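Local coordinates for protein antigen TpF1 (Treponema pallidum, PDB 2FJC) that belongs to the Dps family of mini-ferritins, binds ferric iron and probably oxidises iron, assembling into a multi-subunit shell, at residues Asn34-Val47 with Glu92-Val106. Sequence-based numbering, arbitrary orientation.
With FE (Fe (III) ion), chain S.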
# COMPACT_ATOMS: atom_id res chain seq x y z
N ASN B 34 1.99 -32.89 -1.98
CA ASN B 34 2.71 -34.06 -1.51
C ASN B 34 4.20 -33.70 -1.39
O ASN B 34 4.79 -33.88 -0.33
CB ASN B 34 2.53 -35.21 -2.49
CG ASN B 34 3.00 -36.53 -1.92
OD1 ASN B 34 4.08 -36.63 -1.36
ND2 ASN B 34 2.18 -37.56 -2.07
N TYR B 35 4.80 -33.19 -2.46
CA TYR B 35 6.21 -32.82 -2.40
C TYR B 35 6.43 -31.69 -1.41
O TYR B 35 7.41 -31.68 -0.67
CB TYR B 35 6.71 -32.39 -3.78
CG TYR B 35 6.53 -33.46 -4.83
CD1 TYR B 35 6.82 -34.80 -4.55
CD2 TYR B 35 6.05 -33.15 -6.10
CE1 TYR B 35 6.65 -35.78 -5.49
CE2 TYR B 35 5.87 -34.13 -7.06
CZ TYR B 35 6.17 -35.45 -6.75
OH TYR B 35 5.97 -36.43 -7.70
N HIS B 36 5.51 -30.75 -1.41
CA HIS B 36 5.56 -29.60 -0.53
C HIS B 36 5.71 -30.06 0.92
O HIS B 36 6.49 -29.49 1.69
CB HIS B 36 4.27 -28.78 -0.70
CG HIS B 36 4.17 -27.56 0.18
ND1 HIS B 36 5.04 -26.49 0.07
CD2 HIS B 36 3.27 -27.23 1.13
CE1 HIS B 36 4.67 -25.55 0.92
NE2 HIS B 36 3.60 -25.97 1.57
N TRP B 37 4.97 -31.10 1.28
CA TRP B 37 5.00 -31.64 2.63
C TRP B 37 6.10 -32.64 2.95
O TRP B 37 6.65 -32.63 4.05
CB TRP B 37 3.68 -32.33 2.95
CG TRP B 37 2.49 -31.47 2.88
CD1 TRP B 37 2.40 -30.17 3.27
CD2 TRP B 37 1.18 -31.85 2.45
NE1 TRP B 37 1.11 -29.72 3.11
CE2 TRP B 37 0.34 -30.73 2.60
CE3 TRP B 37 0.64 -33.04 1.94
CZ2 TRP B 37 -1.02 -30.76 2.28
CZ3 TRP B 37 -0.71 -33.07 1.62
CH2 TRP B 37 -1.53 -31.93 1.79
N HIS B 38 6.44 -33.49 1.99
CA HIS B 38 7.40 -34.54 2.26
C HIS B 38 8.83 -34.45 1.78
O HIS B 38 9.60 -35.38 1.99
CB HIS B 38 6.77 -35.85 1.81
CG HIS B 38 5.40 -36.07 2.36
ND1 HIS B 38 4.30 -36.26 1.57
CD2 HIS B 38 4.96 -36.09 3.64
CE1 HIS B 38 3.22 -36.39 2.33
NE2 HIS B 38 3.60 -36.29 3.59
N ILE B 39 9.20 -33.37 1.12
CA ILE B 39 10.59 -33.26 0.70
C ILE B 39 11.40 -33.04 1.97
O ILE B 39 10.86 -32.71 3.01
CB ILE B 39 10.84 -32.04 -0.21
CG1 ILE B 39 10.26 -30.78 0.44
CG2 ILE B 39 10.28 -32.30 -1.60
CD1 ILE B 39 10.71 -29.49 -0.22
N TYR B 40 12.70 -33.26 1.86
CA TYR B 40 13.61 -33.05 2.97
C TYR B 40 14.97 -32.78 2.35
O TYR B 40 15.23 -33.18 1.21
CB TYR B 40 13.69 -34.27 3.89
CG TYR B 40 14.30 -35.48 3.24
CD1 TYR B 40 13.51 -36.40 2.54
CD2 TYR B 40 15.67 -35.73 3.34
CE1 TYR B 40 14.07 -37.53 1.95
CE2 TYR B 40 16.24 -36.85 2.76
CZ TYR B 40 15.43 -37.75 2.07
OH TYR B 40 15.99 -38.86 1.49
N GLY B 41 15.81 -32.09 3.09
CA GLY B 41 17.13 -31.75 2.58
C GLY B 41 17.44 -30.32 2.98
O GLY B 41 16.56 -29.56 3.39
N ILE B 42 18.71 -29.96 2.84
CA ILE B 42 19.17 -28.65 3.21
C ILE B 42 18.43 -27.50 2.51
O ILE B 42 18.27 -26.43 3.08
CB ILE B 42 20.71 -28.56 2.97
CG1 ILE B 42 21.39 -27.93 4.19
CG2 ILE B 42 21.02 -27.80 1.70
CD1 ILE B 42 20.95 -26.52 4.51
N GLU B 43 17.95 -27.73 1.29
CA GLU B 43 17.23 -26.70 0.54
C GLU B 43 15.74 -26.66 0.85
O GLU B 43 14.98 -25.92 0.22
CB GLU B 43 17.39 -26.91 -0.97
CG GLU B 43 18.82 -27.04 -1.47
CD GLU B 43 19.43 -28.42 -1.24
OE1 GLU B 43 18.66 -29.37 -0.96
OE2 GLU B 43 20.68 -28.55 -1.34
N PHE B 44 15.31 -27.45 1.84
CA PHE B 44 13.90 -27.53 2.20
C PHE B 44 13.05 -26.27 2.12
O PHE B 44 12.09 -26.22 1.35
CB PHE B 44 13.74 -28.10 3.61
CG PHE B 44 12.30 -28.25 4.02
CD1 PHE B 44 11.52 -29.27 3.49
CD2 PHE B 44 11.69 -27.31 4.85
CE1 PHE B 44 10.17 -29.35 3.78
CE2 PHE B 44 10.35 -27.39 5.15
CZ PHE B 44 9.59 -28.41 4.61
N LYS B 45 13.37 -25.27 2.93
CA LYS B 45 12.58 -24.05 2.96
C LYS B 45 12.34 -23.43 1.59
O LYS B 45 11.20 -23.09 1.24
CB LYS B 45 13.22 -23.01 3.89
CG LYS B 45 12.35 -21.78 4.11
CD LYS B 45 12.91 -20.87 5.20
CE LYS B 45 11.99 -19.68 5.47
NZ LYS B 45 11.99 -18.72 4.34
N GLN B 46 13.40 -23.29 0.80
CA GLN B 46 13.28 -22.70 -0.52
C GLN B 46 12.39 -23.53 -1.44
O GLN B 46 11.52 -23.00 -2.12
CB GLN B 46 14.65 -22.54 -1.17
CG GLN B 46 15.53 -21.46 -0.54
CD GLN B 46 15.89 -21.76 0.90
OE1 GLN B 46 15.44 -21.07 1.83
NE2 GLN B 46 16.68 -22.81 1.10
N VAL B 47 12.61 -24.84 -1.46
CA VAL B 47 11.82 -25.71 -2.31
C VAL B 47 10.39 -25.81 -1.80
O VAL B 47 9.45 -25.85 -2.59
CB VAL B 47 12.45 -27.10 -2.40
CG1 VAL B 47 11.61 -27.98 -3.29
CG2 VAL B 47 13.86 -26.97 -2.94
N GLU B 92 1.41 -39.19 -6.69
CA GLU B 92 2.60 -39.56 -5.95
C GLU B 92 2.15 -40.42 -4.78
O GLU B 92 1.42 -39.96 -3.91
CB GLU B 92 3.32 -38.31 -5.43
CG GLU B 92 4.61 -38.62 -4.72
CD GLU B 92 5.57 -39.41 -5.60
OE1 GLU B 92 6.17 -38.81 -6.52
OE2 GLU B 92 5.71 -40.63 -5.37
N THR B 93 2.59 -41.67 -4.77
CA THR B 93 2.20 -42.60 -3.71
C THR B 93 3.17 -42.62 -2.55
O THR B 93 2.79 -42.98 -1.44
CB THR B 93 2.08 -44.04 -4.24
OG1 THR B 93 3.34 -44.44 -4.79
CG2 THR B 93 1.00 -44.13 -5.32
N GLU B 94 4.42 -42.25 -2.79
CA GLU B 94 5.38 -42.26 -1.71
C GLU B 94 5.45 -40.94 -0.96
O GLU B 94 5.14 -39.88 -1.50
CB GLU B 94 6.77 -42.64 -2.22
CG GLU B 94 7.40 -41.68 -3.20
CD GLU B 94 8.69 -42.23 -3.79
OE1 GLU B 94 8.64 -43.30 -4.43
OE2 GLU B 94 9.76 -41.60 -3.60
N LYS B 95 5.83 -41.04 0.31
CA LYS B 95 6.00 -39.89 1.19
C LYS B 95 7.50 -39.89 1.44
O LYS B 95 8.18 -40.87 1.13
CB LYS B 95 5.26 -40.10 2.51
CG LYS B 95 3.80 -39.68 2.52
CD LYS B 95 2.96 -40.53 1.61
CE LYS B 95 1.49 -40.24 1.83
NZ LYS B 95 0.64 -41.15 1.01
N GLU B 96 8.00 -38.81 2.03
CA GLU B 96 9.43 -38.72 2.28
C GLU B 96 10.15 -38.87 0.95
O GLU B 96 10.35 -39.98 0.46
CB GLU B 96 9.88 -39.82 3.24
CG GLU B 96 11.36 -39.80 3.53
CD GLU B 96 11.75 -40.81 4.59
OE1 GLU B 96 11.25 -40.69 5.73
OE2 GLU B 96 12.56 -41.71 4.28
N ILE B 97 10.54 -37.75 0.36
CA ILE B 97 11.21 -37.79 -0.92
C ILE B 97 12.32 -36.75 -1.00
O ILE B 97 12.25 -35.68 -0.39
CB ILE B 97 10.20 -37.55 -2.06
CG1 ILE B 97 10.91 -37.57 -3.41
CG2 ILE B 97 9.48 -36.22 -1.85
CD1 ILE B 97 9.97 -37.48 -4.61
N THR B 98 13.34 -37.10 -1.75
CA THR B 98 14.49 -36.25 -1.97
C THR B 98 14.08 -34.98 -2.72
O THR B 98 13.14 -35.00 -3.50
CB THR B 98 15.52 -37.06 -2.79
OG1 THR B 98 16.54 -37.56 -1.91
CG2 THR B 98 16.12 -36.24 -3.88
N ILE B 99 14.80 -33.88 -2.49
CA ILE B 99 14.49 -32.64 -3.18
C ILE B 99 14.71 -32.75 -4.69
O ILE B 99 13.84 -32.37 -5.47
CB ILE B 99 15.32 -31.47 -2.61
CG1 ILE B 99 14.74 -31.05 -1.25
CG2 ILE B 99 15.35 -30.30 -3.60
CD1 ILE B 99 15.47 -29.89 -0.57
N VAL B 100 15.86 -33.27 -5.10
CA VAL B 100 16.12 -33.38 -6.53
C VAL B 100 15.14 -34.35 -7.17
O VAL B 100 14.73 -34.18 -8.30
CB VAL B 100 17.56 -33.85 -6.84
CG1 VAL B 100 18.57 -32.88 -6.26
CG2 VAL B 100 17.78 -35.23 -6.30
N SER B 101 14.75 -35.37 -6.42
CA SER B 101 13.82 -36.36 -6.93
C SER B 101 12.44 -35.72 -7.15
O SER B 101 11.78 -35.98 -8.17
CB SER B 101 13.74 -37.51 -5.93
OG SER B 101 13.13 -38.63 -6.51
N ALA B 102 12.01 -34.90 -6.20
CA ALA B 102 10.71 -34.23 -6.29
C ALA B 102 10.71 -33.22 -7.44
O ALA B 102 9.77 -33.18 -8.24
CB ALA B 102 10.38 -33.51 -4.99
N LEU B 103 11.76 -32.42 -7.53
CA LEU B 103 11.83 -31.43 -8.58
C LEU B 103 11.86 -32.08 -9.96
O LEU B 103 11.23 -31.58 -10.90
CB LEU B 103 13.04 -30.52 -8.39
CG LEU B 103 13.01 -29.65 -7.13
CD1 LEU B 103 14.23 -28.73 -7.13
CD2 LEU B 103 11.72 -28.84 -7.08
N ALA B 104 12.58 -33.19 -10.09
CA ALA B 104 12.68 -33.87 -11.37
C ALA B 104 11.30 -34.35 -11.79
O ALA B 104 10.96 -34.33 -12.97
CB ALA B 104 13.64 -35.05 -11.28
N ARG B 105 10.51 -34.78 -10.81
CA ARG B 105 9.17 -35.25 -11.12
C ARG B 105 8.23 -34.11 -11.51
O ARG B 105 7.43 -34.28 -12.44
CB ARG B 105 8.60 -36.05 -9.94
CG ARG B 105 9.38 -37.31 -9.69
CD ARG B 105 8.85 -38.12 -8.53
NE ARG B 105 9.84 -39.12 -8.13
CZ ARG B 105 9.71 -39.94 -7.10
NH1 ARG B 105 8.62 -39.91 -6.35
NH2 ARG B 105 10.69 -40.78 -6.81
N VAL B 106 8.29 -32.96 -10.84
CA VAL B 106 7.39 -31.89 -11.24
C VAL B 106 7.83 -31.38 -12.61
O VAL B 106 7.00 -31.01 -13.43
CB VAL B 106 7.33 -30.70 -10.21
CG1 VAL B 106 7.31 -31.23 -8.81
CG2 VAL B 106 8.47 -29.73 -10.42
FE FE S . 2.07 -25.50 3.44
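At one end of the four-helix bundle of this Dps-type mini-ferritin, the turn between helices 8-38 and 44-71 meets the loop leading into helix 99-127, with Tyr35 wedged between loop and helix. The short helical segments 34-38 and 99-106 run antiparallel, their axes 10.5 Å apart. Tyr35 OH donates a hydrogen bond to Glu92 OE1 (2.7 Å), which lies at the ring edge, in the ring plane, and accepts through its anti lone pair. Arg105 NH1 reaches the same oxygen from above the carboxylate plane in a 2.7 Å salt bridge, so two donors grip Glu92 OE1. Ala102 CB packs off-centre against the Tyr35 ring, and Val106 CG1 touches Tyr35 CD2 at 3.6 Å. His38 is held between neighbours: Trp37 CB covers one face, Lys95 CG the other, while ND1 bonds to Asn34 OD1 nearly straight (3.0 Å, 170°). Lys95 bends at chi2 (66°) and carries its amine on to Glu82 of a second subunit. On the other side of Tyr35's helix, His36 binds the iron(III) ion together with Asp63 and Glu67 of that subunit. The backbones join where Ile97 N donates to His38 O (3.0 Å); beyond the turn, Ile99 CG2 meets Val47 CG2 at 3.7 Å.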